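PDB 4BQN: capsular polysaccharide biosynthesis protein from Burkholderia pseudomallei, which binds coenzyme A and probably acts as an acetyltransferase in the biosynthesis of the capsular polysaccharide. Local coordinates for residues 13-18 against 95-100; 200-205 against 232-237. The protein carries 1 engineered substitution. All blocks are in the same frame, centred on the assembly; numbering follows the deposited sequence.

Interaction 1 of 2, residues 13-18 against 95-100. With COA (coenzyme A), chain C.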
loop_
_atom_site.group_PDB
_atom_site.type_symbol
_atom_site.label_atom_id
_atom_site.label_comp_id
_atom_site.label_asym_id
_atom_site.label_seq_id
_atom_site.Cartn_x
_atom_site.Cartn_y
_atom_site.Cartn_z
ATOM N N SER A 13 5.192 7.113 3.232
ATOM C CA SER A 13 3.888 6.672 3.704
ATOM C C SER A 13 4.037 5.872 5.001
ATOM O O SER A 13 5.137 5.795 5.582
ATOM C CB SER A 13 3.268 5.767 2.637
ATOM O OG SER A 13 3.945 4.512 2.596
ATOM N N CYS A 14 2.953 5.229 5.432
ATOM C CA CYS A 14 3.032 4.301 6.558
ATOM C C CYS A 14 4.083 3.189 6.348
ATOM O O CYS A 14 4.523 2.555 7.300
ATOM C CB CYS A 14 1.648 3.708 6.855
ATOM S SG CYS A 14 1.105 2.411 5.786
ATOM N N GLN A 15 4.487 2.956 5.097
ATOM C CA GLN A 15 5.502 1.953 4.792
ATOM C C GLN A 15 6.882 2.371 5.265
ATOM O O GLN A 15 7.740 1.499 5.470
ATOM C CB GLN A 15 5.533 1.679 3.284
ATOM C CG GLN A 15 4.209 1.090 2.793
ATOM C CD GLN A 15 4.049 1.114 1.285
ATOM O OE1 GLN A 15 4.999 1.382 0.528
ATOM N NE2 GLN A 15 2.834 0.808 0.832
ATOM N N ALA A 16 7.094 3.683 5.447
ATOM C CA ALA A 16 8.404 4.187 5.838
ATOM C C ALA A 16 8.809 3.770 7.266
ATOM O O ALA A 16 9.872 3.172 7.432
ATOM C CB ALA A 16 8.520 5.681 5.568
ATOM N N PRO A 17 7.963 4.015 8.291
ATOM C CA PRO A 17 8.326 3.516 9.616
ATOM C C PRO A 17 8.458 1.983 9.627
ATOM O O PRO A 17 9.313 1.442 10.336
ATOM C CB PRO A 17 7.165 4.018 10.495
ATOM C CG PRO A 17 6.722 5.281 9.795
ATOM C CD PRO A 17 6.797 4.921 8.344
ATOM N N ALA A 18 7.630 1.296 8.834
ATOM C CA ALA A 18 7.695 -0.169 8.756
ATOM C C ALA A 18 9.029 -0.622 8.178
ATOM O O ALA A 18 9.643 -1.565 8.697
ATOM C CB ALA A 18 6.545 -0.721 7.926
ATOM N N VAL A 95 12.641 5.003 -2.500
ATOM C CA VAL A 95 12.084 3.669 -2.350
ATOM C C VAL A 95 10.664 3.666 -2.895
ATOM O O VAL A 95 9.858 4.558 -2.574
ATOM C CB VAL A 95 12.042 3.266 -0.858
ATOM C CG1 VAL A 95 11.464 1.863 -0.693
ATOM C CG2 VAL A 95 13.435 3.348 -0.262
ATOM N N GLN A 96 10.368 2.645 -3.688
ATOM C CA GLN A 96 9.067 2.444 -4.271
ATOM C C GLN A 96 7.946 2.541 -3.228
ATOM O O GLN A 96 8.071 2.002 -2.119
ATOM C CB GLN A 96 9.041 1.053 -4.899
ATOM C CG GLN A 96 7.716 0.635 -5.517
ATOM C CD GLN A 96 7.895 -0.637 -6.311
ATOM O OE1 GLN A 96 8.385 -1.634 -5.785
ATOM N NE2 GLN A 96 7.526 -0.602 -7.602
ATOM N N TYR A 97 6.859 3.219 -3.602
ATOM C CA TYR A 97 5.621 3.187 -2.846
ATOM C C TYR A 97 4.869 1.938 -3.314
ATOM O O TYR A 97 4.464 1.831 -4.488
ATOM C CB TYR A 97 4.797 4.451 -3.065
ATOM C CG TYR A 97 3.475 4.389 -2.353
ATOM C CD1 TYR A 97 3.411 4.356 -0.954
ATOM C CD2 TYR A 97 2.285 4.325 -3.071
ATOM C CE1 TYR A 97 2.196 4.291 -0.295
ATOM C CE2 TYR A 97 1.059 4.259 -2.420
ATOM C CZ TYR A 97 1.023 4.238 -1.033
ATOM O OH TYR A 97 -0.168 4.186 -0.364
ATOM N N MET A 98 4.717 0.969 -2.424
ATOM C CA MET A 98 4.202 -0.331 -2.813
ATOM C C MET A 98 2.671 -0.335 -2.737
ATOM O O MET A 98 2.095 -0.273 -1.653
ATOM C CB MET A 98 4.805 -1.410 -1.912
ATOM C CG MET A 98 6.304 -1.515 -2.058
ATOM S SD MET A 98 7.103 -2.507 -0.783
ATOM C CE MET A 98 7.245 -1.291 0.534
ATOM N N HIS A 99 2.023 -0.444 -3.889
ATOM C CA HIS A 99 0.572 -0.454 -4.001
ATOM C C HIS A 99 0.235 -1.528 -5.025
ATOM O O HIS A 99 0.856 -1.593 -6.095
ATOM C CB HIS A 99 0.082 0.939 -4.399
ATOM C CG HIS A 99 -1.392 1.051 -4.622
ATOM N ND1 HIS A 99 -2.204 1.853 -3.845
ATOM C CD2 HIS A 99 -2.194 0.507 -5.571
ATOM C CE1 HIS A 99 -3.440 1.796 -4.308
ATOM N NE2 HIS A 99 -3.462 0.981 -5.351
ATOM N N TRP A 100 -0.715 -2.389 -4.687
ATOM C CA TRP A 100 -1.036 -3.533 -5.536
ATOM C C TRP A 100 -2.455 -3.969 -5.244
ATOM O O TRP A 100 -2.740 -4.425 -4.134
ATOM C CB TRP A 100 -0.066 -4.676 -5.224
ATOM C CG TRP A 100 -0.216 -5.875 -6.086
ATOM C CD1 TRP A 100 -0.920 -7.023 -5.807
ATOM C CD2 TRP A 100 0.417 -6.087 -7.357
ATOM N NE1 TRP A 100 -0.778 -7.925 -6.845
ATOM C CE2 TRP A 100 0.027 -7.371 -7.811
ATOM C CE3 TRP A 100 1.266 -5.311 -8.167
ATOM C CZ2 TRP A 100 0.474 -7.903 -9.020
ATOM C CZ3 TRP A 100 1.713 -5.840 -9.368
ATOM C CH2 TRP A 100 1.303 -7.118 -9.791
HETATM N N1A COA C . -1.795 1.946 -8.471
HETATM C C2A COA C . -2.951 2.641 -8.319
HETATM N N3A COA C . -3.058 3.698 -7.496
HETATM C C4A COA C . -1.970 4.122 -6.814
HETATM C C5A COA C . -0.694 3.427 -6.940
HETATM C C6A COA C . -0.654 2.277 -7.834
HETATM N N6A COA C . 0.493 1.584 -7.990
HETATM N N7A COA C . 0.210 4.050 -6.150
HETATM C C8A COA C . -0.442 5.086 -5.566
HETATM N N9A COA C . -1.740 5.105 -5.944
HETATM C C1B COA C . -2.778 6.081 -5.589
HETATM C C2B COA C . -2.690 6.650 -4.184
HETATM O O2B COA C . -3.373 5.802 -3.258
HETATM C C3B COA C . -3.376 7.989 -4.401
HETATM O O3B COA C . -4.791 7.728 -4.468
HETATM P P3B COA C . -5.889 8.902 -4.408
HETATM O O7A COA C . -7.193 8.149 -4.329
HETATM O O8A COA C . -5.561 9.658 -3.148
HETATM O O9A COA C . -5.715 9.714 -5.669
HETATM C C4B COA C . -2.896 8.403 -5.791
HETATM O O4B COA C . -2.538 7.191 -6.458
HETATM C C5B COA C . -1.707 9.364 -5.784
HETATM O O5B COA C . -0.670 8.747 -5.031
HETATM P P1A COA C . 0.836 8.718 -5.530
HETATM O O1A COA C . 1.580 7.854 -4.556
HETATM O O2A COA C . 0.912 8.350 -6.982
HETATM O O3A COA C . 1.369 10.223 -5.446
HETATM P P2A COA C . 1.504 11.328 -4.281
HETATM O O4A COA C . 0.571 12.460 -4.631
HETATM O O5A COA C . 2.973 11.632 -4.191
HETATM O O6A COA C . 0.988 10.653 -2.935
HETATM C CBP COA C . 0.832 9.272 -0.980
HETATM C CCP COA C . 1.769 9.821 -2.054
HETATM C CDP COA C . 1.601 8.375 -0.018
HETATM C CEP COA C . 0.311 10.446 -0.168
HETATM C CAP COA C . -0.311 8.504 -1.695
HETATM O OAP COA C . 0.200 7.301 -2.273
HETATM C C9P COA C . -1.546 8.151 -0.881
HETATM O O9P COA C . -2.446 8.969 -0.736
HETATM N N8P COA C . -1.648 6.913 -0.386
HETATM C C7P COA C . -2.824 6.464 0.349
HETATM C C6P COA C . -2.935 6.991 1.768
HETATM C C5P COA C . -1.740 6.507 2.545
HETATM O O5P COA C . -0.714 7.167 2.605
HETATM N N4P COA C . -1.892 5.339 3.140
HETATM C C3P COA C . -0.838 4.745 3.913
HETATM C C2P COA C . -0.512 3.377 3.360
HETATM S S1P COA C . 1.098 2.952 3.895
#

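Interaction 2 of 2, residues 200-205 against 232-237. With COA (coenzyme A), chain C.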
loop_
_atom_site.group_PDB
_atom_site.type_symbol
_atom_site.label_atom_id
_atom_site.label_comp_id
_atom_site.label_asym_id
_atom_site.label_seq_id
_atom_site.Cartn_x
_atom_site.Cartn_y
_atom_site.Cartn_z
ATOM N N ASN A 200 -2.148 -1.226 -0.012
ATOM C CA ASN A 200 -0.942 -0.449 0.323
ATOM C C ASN A 200 -0.296 -0.857 1.651
ATOM O O ASN A 200 0.532 -0.129 2.207
ATOM C CB ASN A 200 -1.234 1.059 0.233
ATOM C CG ASN A 200 -2.416 1.456 1.093
ATOM O OD1 ASN A 200 -2.681 0.800 2.094
ATOM N ND2 ASN A 200 -3.148 2.490 0.686
ATOM N N HIS A 201 -0.628 -2.060 2.119
ATOM C CA HIS A 201 0.025 -2.631 3.295
ATOM C C HIS A 201 0.704 -3.956 2.964
ATOM O O HIS A 201 0.090 -5.020 3.056
ATOM C CB HIS A 201 -0.969 -2.856 4.441
ATOM C CG HIS A 201 -1.427 -1.600 5.119
ATOM N ND1 HIS A 201 -2.344 -1.628 6.145
ATOM C CD2 HIS A 201 -1.125 -0.291 4.919
ATOM C CE1 HIS A 201 -2.567 -0.397 6.570
ATOM N NE2 HIS A 201 -1.836 0.434 5.850
ATOM N N PRO A 202 1.981 -3.899 2.567
ATOM C CA PRO A 202 2.786 -5.114 2.365
ATOM C C PRO A 202 2.798 -6.021 3.584
ATOM O O PRO A 202 2.812 -5.540 4.727
ATOM C CB PRO A 202 4.192 -4.549 2.107
ATOM C CG PRO A 202 3.917 -3.222 1.475
ATOM C CD PRO A 202 2.704 -2.677 2.173
ATOM N N THR A 203 2.811 -7.321 3.334
ATOM C CA THR A 203 3.024 -8.303 4.382
ATOM C C THR A 203 4.515 -8.360 4.731
ATOM O O THR A 203 5.370 -7.810 4.029
ATOM C CB THR A 203 2.604 -9.708 3.930
ATOM O OG1 THR A 203 3.441 -10.105 2.836
ATOM C CG2 THR A 203 1.121 -9.747 3.493
ATOM N N ALA A 204 4.832 -9.072 5.808
ATOM C CA ALA A 204 6.219 -9.279 6.223
ATOM C C ALA A 204 7.152 -9.698 5.097
ATOM O O ALA A 204 8.269 -9.184 4.993
ATOM C CB ALA A 204 6.289 -10.312 7.332
ATOM N N ALA A 205 6.715 -10.660 4.288
ATOM C CA ALA A 205 7.584 -11.188 3.228
ATOM C C ALA A 205 7.985 -10.066 2.270
ATOM O O ALA A 205 9.147 -9.959 1.855
ATOM C CB ALA A 205 6.874 -12.300 2.476
ATOM N N ASP A 232 5.952 -8.052 11.428
ATOM C CA ASP A 232 4.919 -7.951 10.390
ATOM C C ASP A 232 4.225 -6.610 10.642
ATOM O O ASP A 232 3.099 -6.561 11.180
ATOM C CB ASP A 232 3.965 -9.142 10.503
ATOM C CG ASP A 232 3.120 -9.361 9.267
ATOM O OD1 ASP A 232 3.293 -8.666 8.247
ATOM O OD2 ASP A 232 2.259 -10.258 9.320
ATOM N N PRO A 233 4.915 -5.503 10.291
ATOM C CA PRO A 233 4.512 -4.208 10.856
ATOM C C PRO A 233 3.204 -3.627 10.340
ATOM O O PRO A 233 2.630 -2.780 11.014
ATOM C CB PRO A 233 5.673 -3.264 10.492
ATOM C CG PRO A 233 6.792 -4.126 10.071
ATOM C CD PRO A 233 6.216 -5.428 9.596
ATOM N N LEU A 234 2.730 -4.084 9.182
ATOM C CA LEU A 234 1.523 -3.518 8.574
ATOM C C LEU A 234 0.385 -4.535 8.537
ATOM O O LEU A 234 -0.319 -4.655 7.537
ATOM C CB LEU A 234 1.841 -2.973 7.180
ATOM C CG LEU A 234 2.868 -1.840 7.193
ATOM C CD1 LEU A 234 3.229 -1.472 5.773
ATOM C CD2 LEU A 234 2.356 -0.610 7.923
ATOM N N ASP A 235 0.204 -5.250 9.642
ATOM C CA ASP A 235 -0.775 -6.336 9.710
ATOM C C ASP A 235 -2.101 -5.955 10.378
ATOM O O ASP A 235 -2.920 -6.834 10.655
ATOM C CB ASP A 235 -0.172 -7.551 10.429
ATOM C CG ASP A 235 0.035 -7.313 11.911
ATOM O OD1 ASP A 235 0.215 -6.152 12.329
ATOM O OD2 ASP A 235 0.036 -8.304 12.668
ATOM N N VAL A 236 -2.321 -4.661 10.619
ATOM C CA VAL A 236 -3.534 -4.193 11.298
ATOM C C VAL A 236 -4.830 -4.685 10.626
ATOM O O VAL A 236 -5.763 -5.151 11.310
ATOM C CB VAL A 236 -3.550 -2.637 11.442
ATOM C CG1 VAL A 236 -3.350 -1.902 10.118
ATOM C CG2 VAL A 236 -4.835 -2.158 12.114
ATOM N N THR A 237 -4.869 -4.607 9.301
ATOM C CA THR A 237 -6.075 -4.867 8.537
ATOM C C THR A 237 -5.779 -5.854 7.420
ATOM O O THR A 237 -4.776 -5.732 6.706
ATOM C CB THR A 237 -6.662 -3.545 8.025
ATOM O OG1 THR A 237 -7.179 -2.835 9.159
ATOM C CG2 THR A 237 -7.764 -3.741 6.996
HETATM N N1A COA C . -1.795 1.946 -8.471
HETATM C C2A COA C . -2.951 2.641 -8.319
HETATM N N3A COA C . -3.058 3.698 -7.496
HETATM C C4A COA C . -1.970 4.122 -6.814
HETATM C C5A COA C . -0.694 3.427 -6.940
HETATM C C6A COA C . -0.654 2.277 -7.834
HETATM N N6A COA C . 0.493 1.584 -7.990
HETATM N N7A COA C . 0.210 4.050 -6.150
HETATM C C8A COA C . -0.442 5.086 -5.566
HETATM N N9A COA C . -1.740 5.105 -5.944
HETATM C C1B COA C . -2.778 6.081 -5.589
HETATM C C2B COA C . -2.690 6.650 -4.184
HETATM O O2B COA C . -3.373 5.802 -3.258
HETATM C C3B COA C . -3.376 7.989 -4.401
HETATM O O3B COA C . -4.791 7.728 -4.468
HETATM P P3B COA C . -5.889 8.902 -4.408
HETATM O O7A COA C . -7.193 8.149 -4.329
HETATM O O8A COA C . -5.561 9.658 -3.148
HETATM O O9A COA C . -5.715 9.714 -5.669
HETATM C C4B COA C . -2.896 8.403 -5.791
HETATM O O4B COA C . -2.538 7.191 -6.458
HETATM C C5B COA C . -1.707 9.364 -5.784
HETATM O O5B COA C . -0.670 8.747 -5.031
HETATM P P1A COA C . 0.836 8.718 -5.530
HETATM O O1A COA C . 1.580 7.854 -4.556
HETATM O O2A COA C . 0.912 8.350 -6.982
HETATM O O3A COA C . 1.369 10.223 -5.446
HETATM P P2A COA C . 1.504 11.328 -4.281
HETATM O O4A COA C . 0.571 12.460 -4.631
HETATM O O5A COA C . 2.973 11.632 -4.191
HETATM O O6A COA C . 0.988 10.653 -2.935
HETATM C CBP COA C . 0.832 9.272 -0.980
HETATM C CCP COA C . 1.769 9.821 -2.054
HETATM C CDP COA C . 1.601 8.375 -0.018
HETATM C CEP COA C . 0.311 10.446 -0.168
HETATM C CAP COA C . -0.311 8.504 -1.695
HETATM O OAP COA C . 0.200 7.301 -2.273
HETATM C C9P COA C . -1.546 8.151 -0.881
HETATM O O9P COA C . -2.446 8.969 -0.736
HETATM N N8P COA C . -1.648 6.913 -0.386
HETATM C C7P COA C . -2.824 6.464 0.349
HETATM C C6P COA C . -2.935 6.991 1.768
HETATM C C5P COA C . -1.740 6.507 2.545
HETATM O O5P COA C . -0.714 7.167 2.605
HETATM N N4P COA C . -1.892 5.339 3.140
HETATM C C3P COA C . -0.838 4.745 3.913
HETATM C C2P COA C . -0.512 3.377 3.360
HETATM S S1P COA C . 1.098 2.952 3.895
HETATM O O HOH W 1 -2.912 -3.983 7.246
HETATM O O HOH W 2 3.789 -6.037 7.328
#

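Interaction 1 of 2, residues 13-18 against 95-100
Q15 meets the backbone of M98 with both ends of its side-chain amide. Its OE1 accepts from M98 N at 3.0 Å, nearly straight (167°), in the carbonyl plane and on a lone pair. Its NE2 donates to M98 O at 2.8 Å, in a more bent bond. The paired bonds fix the amide's rotation. Both amide atoms have further partners outside the two segments, and for OE1 this is Q66. The buried amide is therefore well satisfied. CG of Q15 stands anti to the carbonyl carbon (chi1 -63°), and the chain runs on extended to reach the loop.

The Y97 ring lies across the Q15 side chain, with ring and amide planes only 12° apart. S13 OG comes to the ring edge, 3.4 Å from Y97 CE1. That hydroxyl also accepts from Q15 N, a capping bond just before the turn that leads into the helix, and it bonds Q66.

This protein-to-protein part is close-packed and buried. The ligand side is less enclosed at C14, which is partly exposed and makes no contact with 95-100. Its SG is instead joined to COA S1P by a 2.0 Å disulfide. Y97 OH accepts from COA N8P at 3.1 Å, and the adenine lies over one face of the H99 ring. The arrangement is a coenzyme A site in which a helix N-terminus and a loop following strand 91-94 of the parallel sheet jointly hold the ligand.

Interaction 2 of 2, residues 200-205 against 232-237
The sulfur end of the coenzyme A pocket is backed by this contact, where strand 201-202 and the start of helix 204-217 meet a type I beta turn from D232 to D235. H201 and L234 cross at about a right angle, with their CB atoms 3.9 Å apart. A chi1 of -73° swings the H201 ring beside the backbone N, past L234 O and toward V236. There V236 CG1 lies 3.9 Å from H201 CE1. L234 lies alongside P202, and its CD1 branch touches P202 CD at 3.8 Å. Q15 and A18 of helix 15-24 also pack on L234.

Two waters join the segments. Water 1 sits in the plane of the H201 ring, 2.7 Å from ND1. It donates to L234 O and accepts from T237 N. Water 2 donates to P202 O and to D232 OD1, and accepts from L234 N.

D232 OD1 also takes a weak, bent bond from A204 N, at 2.9 Å and 125°, in the first turn of the helix. The other oxygen, OD2, is bonded to Y197. With CG of D232 anti to the backbone N (chi1 -163°), the carboxylate reaches the helix start. A204 CB lies 3.5 Å from D232 OD1.

N200 faces the ligand, its CG 3.5 Å from COA C2P, while its OD1 bonds Y120. The nearby helix N-terminus would tend to stabilise negative charge on D232. Water 1 fixes the ND1 side of H201 through L234 O of the turn and T237 N just beyond it, so the imidazole is held with its other edge toward the coenzyme.

Overall arrangement
Interactions 1 and 2 both lie beside the sulfur end of coenzyme A, their centres about 10 Å apart. They touch directly. Q15 NE2 probably donates to N200 O at 2.8 Å, so the glutamine that holds loop 95-100 also reaches segment 200-205. Y97 OH packs 3.4 Å from N200 CB, close to the pantetheine arm. H201 NE2 lies 3.5 Å from C14 SG, which places the imidazole beside the sulfur joined to the ligand. Further from the ligand, A18 CB meets P233 CB at 3.7 Å. S69, R167, N172 and R294 also hydrogen-bond the coenzyme. Interaction 1 contacts both its sulfur and adenine ends, whereas interaction 2 backs the sulfur end.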